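Local coordinates for tail spike protein (Acinetobacter phage vB_AbaP_AS12, PDB 6EU4) that forms the trimeric tailspike of the phage and probably recognises and degrades the capsular polysaccharide of its Acinetobacter host, at residues 228-233 / 249-254; 502-507 / 517-522. All blocks are in the same frame, centred on the assembly; numbering follows the deposited sequence.

Interaction 1: 228-233 / 249-254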
loop_
_atom_site.group_PDB
_atom_site.type_symbol
_atom_site.label_atom_id
_atom_site.label_comp_id
_atom_site.label_asym_id
_atom_site.label_seq_id
_atom_site.Cartn_x
_atom_site.Cartn_y
_atom_site.Cartn_z
ATOM N N ASN A 228 19.052 15.410 19.875
ATOM C CA ASN A 228 19.314 16.469 20.836
ATOM C C ASN A 228 18.673 17.774 20.375
ATOM O O ASN A 228 19.293 18.829 20.438
ATOM C CB ASN A 228 20.819 16.667 21.077
ATOM C CG ASN A 228 21.446 15.492 21.793
ATOM O OD1 ASN A 228 20.791 14.825 22.578
ATOM N ND2 ASN A 228 22.707 15.216 21.500
ATOM N N THR A 229 17.440 17.693 19.871
ATOM C CA THR A 229 16.672 18.852 19.441
ATOM C C THR A 229 15.396 18.989 20.255
ATOM O O THR A 229 14.933 18.049 20.900
ATOM C CB THR A 229 16.254 18.765 17.954
ATOM O OG1 THR A 229 15.266 17.731 17.769
ATOM C CG2 THR A 229 17.458 18.523 17.070
ATOM N N PHE A 230 14.815 20.186 20.166
ATOM C CA PHE A 230 13.469 20.452 20.661
ATOM C C PHE A 230 12.434 20.064 19.614
ATOM O O PHE A 230 11.432 19.397 19.920
ATOM C CB PHE A 230 13.362 21.939 21.013
ATOM C CG PHE A 230 12.006 22.375 21.488
ATOM C CD1 PHE A 230 11.530 21.974 22.722
ATOM C CD2 PHE A 230 11.240 23.242 20.733
ATOM C CE1 PHE A 230 10.291 22.410 23.179
ATOM C CE2 PHE A 230 9.999 23.677 21.186
ATOM C CZ PHE A 230 9.530 23.254 22.396
ATOM N N GLU A 231 12.679 20.464 18.366
ATOM C CA GLU A 231 11.874 20.066 17.213
ATOM C C GLU A 231 12.835 19.518 16.176
ATOM O O GLU A 231 13.885 20.119 15.933
ATOM C CB GLU A 231 11.073 21.265 16.675
ATOM C CG GLU A 231 9.992 21.705 17.619
ATOM C CD GLU A 231 9.420 23.100 17.339
ATOM O OE1 GLU A 231 9.939 23.831 16.466
ATOM O OE2 GLU A 231 8.453 23.477 18.032
ATOM N N GLY A 232 12.501 18.373 15.582
ATOM C CA GLY A 232 13.455 17.706 14.718
ATOM C C GLY A 232 13.553 18.296 13.326
ATOM O O GLY A 232 14.558 18.921 12.970
ATOM N N ILE A 233 12.516 18.051 12.530
ATOM C CA ILE A 233 12.402 18.530 11.156
ATOM C C ILE A 233 11.106 19.334 11.063
ATOM O O ILE A 233 10.040 18.862 11.482
ATOM C CB ILE A 233 12.429 17.364 10.152
ATOM C CG1 ILE A 233 13.791 16.647 10.222
ATOM C CG2 ILE A 233 12.149 17.872 8.727
ATOM C CD1 ILE A 233 13.837 15.364 9.473
ATOM N N SER A 249 14.792 12.733 16.312
ATOM C CA SER A 249 14.720 12.559 17.754
ATOM C C SER A 249 14.631 13.947 18.377
ATOM O O SER A 249 15.532 14.767 18.206
ATOM C CB SER A 249 15.932 11.783 18.265
ATOM O OG SER A 249 16.031 10.513 17.622
ATOM N N ALA A 250 13.527 14.213 19.065
ATOM C CA ALA A 250 13.235 15.548 19.561
ATOM C C ALA A 250 12.529 15.456 20.901
ATOM O O ALA A 250 11.828 14.483 21.172
ATOM C CB ALA A 250 12.335 16.309 18.592
ATOM N N SER A 251 12.692 16.487 21.735
ATOM C CA SER A 251 12.005 16.482 23.020
ATOM C C SER A 251 10.544 16.904 22.920
ATOM O O SER A 251 9.754 16.501 23.768
ATOM C CB SER A 251 12.732 17.376 24.032
ATOM O OG SER A 251 12.646 18.742 23.641
ATOM N N SER A 252 10.145 17.678 21.904
ATOM C CA SER A 252 8.759 18.131 21.786
ATOM C C SER A 252 8.044 17.549 20.568
ATOM O O SER A 252 7.057 16.816 20.723
ATOM C CB SER A 252 8.718 19.665 21.767
ATOM O OG SER A 252 7.380 20.128 21.667
ATOM N N ARG A 253 8.498 17.856 19.350
ATOM C CA ARG A 253 7.863 17.333 18.133
ATOM C C ARG A 253 8.940 16.847 17.171
ATOM O O ARG A 253 9.873 17.590 16.861
ATOM C CB ARG A 253 6.979 18.386 17.449
ATOM C CG ARG A 253 5.796 18.857 18.291
ATOM C CD ARG A 253 4.912 19.843 17.533
ATOM N NE ARG A 253 5.524 21.160 17.479
ATOM C CZ ARG A 253 5.163 22.129 16.640
ATOM N NH1 ARG A 253 4.178 21.946 15.775
ATOM N NH2 ARG A 253 5.793 23.304 16.666
ATOM N N SER A 254 8.824 15.596 16.716
ATOM C CA SER A 254 9.842 15.022 15.838
ATOM C C SER A 254 9.735 15.577 14.422
ATOM O O SER A 254 10.684 16.180 13.916
ATOM C CB SER A 254 9.753 13.499 15.836
ATOM O OG SER A 254 10.063 12.990 17.126
HETATM O O HOH W 1 6.923 22.108 19.815
#
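Residues 228-233 and 249-254 are corners of two successive coils of a parallel beta-helix, stacked where strands 219-229 and 241-250 end. Main-chain bonds carry the stack. Ser251 N gives to Thr229 O (2.9 Å) and Ser252 N to Phe230 O. The second corner has one extra residue: the register shifts by one at Ser252, and Arg253 N also reaches Phe230 O weakly. Beyond the bend, Gly232 N gives to Arg253 O and Ile233 N to Ser254 O. The Thr229 hydroxyl adds a bond from OG1 to Ser249 O.

On the outer side, CB of Ser252 sits 3.8 Å from the Phe230 ring centroid, a CH-pi contact over one face. Phe230 CG is anti to the backbone N (chi1 178°), which brings the ring there. Glu231 and Arg253 run side by side, NH2 of Arg253 meeting OE2 of Glu231 at 3.0 Å from above the carboxylate plane. One water joins the same OE2, Ser252 OG and Arg253 NE. Further salt bridges, Glu231 OE1 to Lys234 and Arg253 NH1 to Asp287, extend this into an alternating chain. Such stacking of successive corners is characteristic of parallel beta-helices, as in the right-handed ones of other phage tailspikes.

Interaction 2: 502-507 / 517-522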
loop_
_atom_site.group_PDB
_atom_site.type_symbol
_atom_site.label_atom_id
_atom_site.label_comp_id
_atom_site.label_asym_id
_atom_site.label_seq_id
_atom_site.Cartn_x
_atom_site.Cartn_y
_atom_site.Cartn_z
ATOM N N SER A 502 -33.099 -22.439 21.555
ATOM C CA SER A 502 -33.039 -23.891 21.552
ATOM C C SER A 502 -33.206 -24.493 22.936
ATOM O O SER A 502 -33.297 -25.716 23.050
ATOM C CB SER A 502 -31.713 -24.370 20.948
ATOM O OG SER A 502 -30.608 -24.001 21.763
ATOM N N SER A 503 -33.254 -23.679 23.984
ATOM C CA SER A 503 -33.427 -24.166 25.350
ATOM C C SER A 503 -34.889 -24.039 25.770
ATOM O O SER A 503 -35.419 -22.924 25.862
ATOM C CB SER A 503 -32.530 -23.384 26.305
ATOM O OG SER A 503 -32.960 -23.557 27.641
ATOM N N THR A 504 -35.536 -25.172 26.044
ATOM C CA THR A 504 -36.939 -25.122 26.444
ATOM C C THR A 504 -37.111 -24.420 27.789
ATOM O O THR A 504 -38.160 -23.804 28.038
ATOM C CB THR A 504 -37.541 -26.532 26.494
ATOM O OG1 THR A 504 -36.814 -27.349 27.416
ATOM C CG2 THR A 504 -37.502 -27.190 25.118
ATOM N N ALA A 505 -36.083 -24.476 28.648
ATOM C CA ALA A 505 -36.148 -23.824 29.954
ATOM C C ALA A 505 -36.173 -22.306 29.835
ATOM O O ALA A 505 -36.733 -21.631 30.709
ATOM C CB ALA A 505 -34.962 -24.258 30.820
ATOM N N ASN A 506 -35.582 -21.748 28.771
ATOM C CA ASN A 506 -35.564 -20.305 28.576
ATOM C C ASN A 506 -36.682 -19.811 27.665
ATOM O O ASN A 506 -36.873 -18.595 27.548
ATOM C CB ASN A 506 -34.204 -19.863 28.012
ATOM C CG ASN A 506 -33.073 -20.040 29.023
ATOM O OD1 ASN A 506 -33.315 -20.098 30.219
ATOM N ND2 ASN A 506 -31.833 -20.117 28.541
ATOM N N ALA A 507 -37.429 -20.717 27.029
ATOM C CA ALA A 507 -38.576 -20.333 26.202
ATOM C C ALA A 507 -39.791 -20.231 27.119
ATOM O O ALA A 507 -40.591 -21.156 27.263
ATOM C CB ALA A 507 -38.797 -21.336 25.078
ATOM N N GLY A 517 -41.912 -23.798 26.953
ATOM C CA GLY A 517 -41.398 -25.149 27.071
ATOM C C GLY A 517 -41.135 -25.870 25.770
ATOM O O GLY A 517 -40.996 -27.100 25.774
ATOM N N VAL A 518 -41.081 -25.148 24.656
ATOM C CA VAL A 518 -40.718 -25.718 23.361
ATOM C C VAL A 518 -39.681 -24.802 22.727
ATOM O O VAL A 518 -39.645 -23.604 23.035
ATOM C CB VAL A 518 -41.936 -25.880 22.436
ATOM C CG1 VAL A 518 -42.902 -26.913 22.993
ATOM C CG2 VAL A 518 -42.637 -24.543 22.228
ATOM N N PRO A 519 -38.822 -25.313 21.852
ATOM C CA PRO A 519 -37.855 -24.451 21.165
ATOM C C PRO A 519 -38.542 -23.593 20.115
ATOM O O PRO A 519 -39.626 -23.929 19.634
ATOM C CB PRO A 519 -36.887 -25.448 20.524
ATOM C CG PRO A 519 -37.704 -26.677 20.323
ATOM C CD PRO A 519 -38.693 -26.727 21.465
ATOM N N TYR A 520 -37.879 -22.489 19.742
ATOM C CA TYR A 520 -38.446 -21.512 18.812
ATOM C C TYR A 520 -37.461 -21.061 17.746
ATOM O O TYR A 520 -36.251 -20.967 17.976
ATOM C CB TYR A 520 -38.900 -20.229 19.518
ATOM C CG TYR A 520 -40.227 -20.304 20.223
ATOM C CD1 TYR A 520 -40.346 -20.919 21.462
ATOM C CD2 TYR A 520 -41.358 -19.721 19.668
ATOM C CE1 TYR A 520 -41.560 -20.965 22.120
ATOM C CE2 TYR A 520 -42.568 -19.759 20.316
ATOM C CZ TYR A 520 -42.673 -20.381 21.535
ATOM O OH TYR A 520 -43.888 -20.434 22.185
ATOM N N LEU A 521 -38.012 -20.764 16.575
ATOM C CA LEU A 521 -37.455 -19.792 15.650
ATOM C C LEU A 521 -38.377 -18.584 15.645
ATOM O O LEU A 521 -39.602 -18.740 15.661
ATOM C CB LEU A 521 -37.338 -20.367 14.240
ATOM C CG LEU A 521 -36.238 -21.403 14.038
ATOM C CD1 LEU A 521 -36.404 -22.119 12.709
ATOM C CD2 LEU A 521 -34.887 -20.706 14.100
ATOM N N VAL A 522 -37.789 -17.389 15.645
ATOM C CA VAL A 522 -38.540 -16.138 15.647
ATOM C C VAL A 522 -37.952 -15.226 14.581
ATOM O O VAL A 522 -36.734 -15.009 14.541
ATOM C CB VAL A 522 -38.498 -15.438 17.019
ATOM C CG1 VAL A 522 -39.282 -14.116 16.968
ATOM C CG2 VAL A 522 -39.034 -16.354 18.128
#
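The loop between antiparallel strands 496-501 and 520-526 folds back on itself here, so that its first turn, 502-507, packs against 517-522, the end of the loop and the start of strand 520-526. One hydrogen bond crosses the contact. Gly517 N gives to Ala507 O at 3.0 Å, with an angle of 160° at the hydrogen, and the N-H comes nearly end-on to the carbonyl.

The remaining contacts are apolar or van der Waals. Ala507 points its methyl at the other segment. CB of Ala507 lies 3.2 Å from Val518 O, a tight approach. The same methyl meets the Tyr520 ring obliquely, with Ala507 CB 4.0 Å from Tyr520 CD1. Val518 O is buried by the contact, so the methyl packs against an oxygen with no hydrogen-bond partner in the model. Tyr520 is fixed at its far end, where OH bonds to Ser515 O in the same loop, and its ring also meets that of Phe513.

Thr504 closes the outer side. CG2 of Thr504 is anti to the carbonyl carbon, which lays the methyl alongside the Pro519 ring, 3.9 Å from CD of Pro519. Thr504 CG2 is also 3.6 Å from Gly517 O. Nearer the strand, Ser502 CA approaches Pro519 CB at 4.3 Å. Residues 504-506 have helical backbone angles, and Asn506 N bonds to Ser503 O at 3.1 Å, which tightens the turn.

Tyr534 of a second subunit packs on Ser502 and Pro519, so this end of the contact lies at a subunit boundary. Main-chain bonds from Tyr520 to Gln501 and from Val522 to Leu499 continue the pairing into the sheet. The whole is a beta-hairpin with a long loop, whose two ends are joined beside the sheet.

Overall arrangement
The two contacts belong to different parts of an elongated chain. Interaction 1 lies in the parallel beta-helix, and interaction 2 lies farther along the chain, in the separate mixed sheet that contains strands 496-501 and 520-526. Their centres are 64 Å apart and their nearest atoms about 54 Å apart, so they do not touch. They come in series, 228-254 closing well before 502 begins, and they share no strand or sheet. Interaction 1 joins neighbouring coils within one chain, and no other subunit reaches it. Interaction 2 closes a loop that a second subunit also touches. Together they sample the coiled shaft and a region nearer the C-terminus, at a subunit boundary of the trimeric spike.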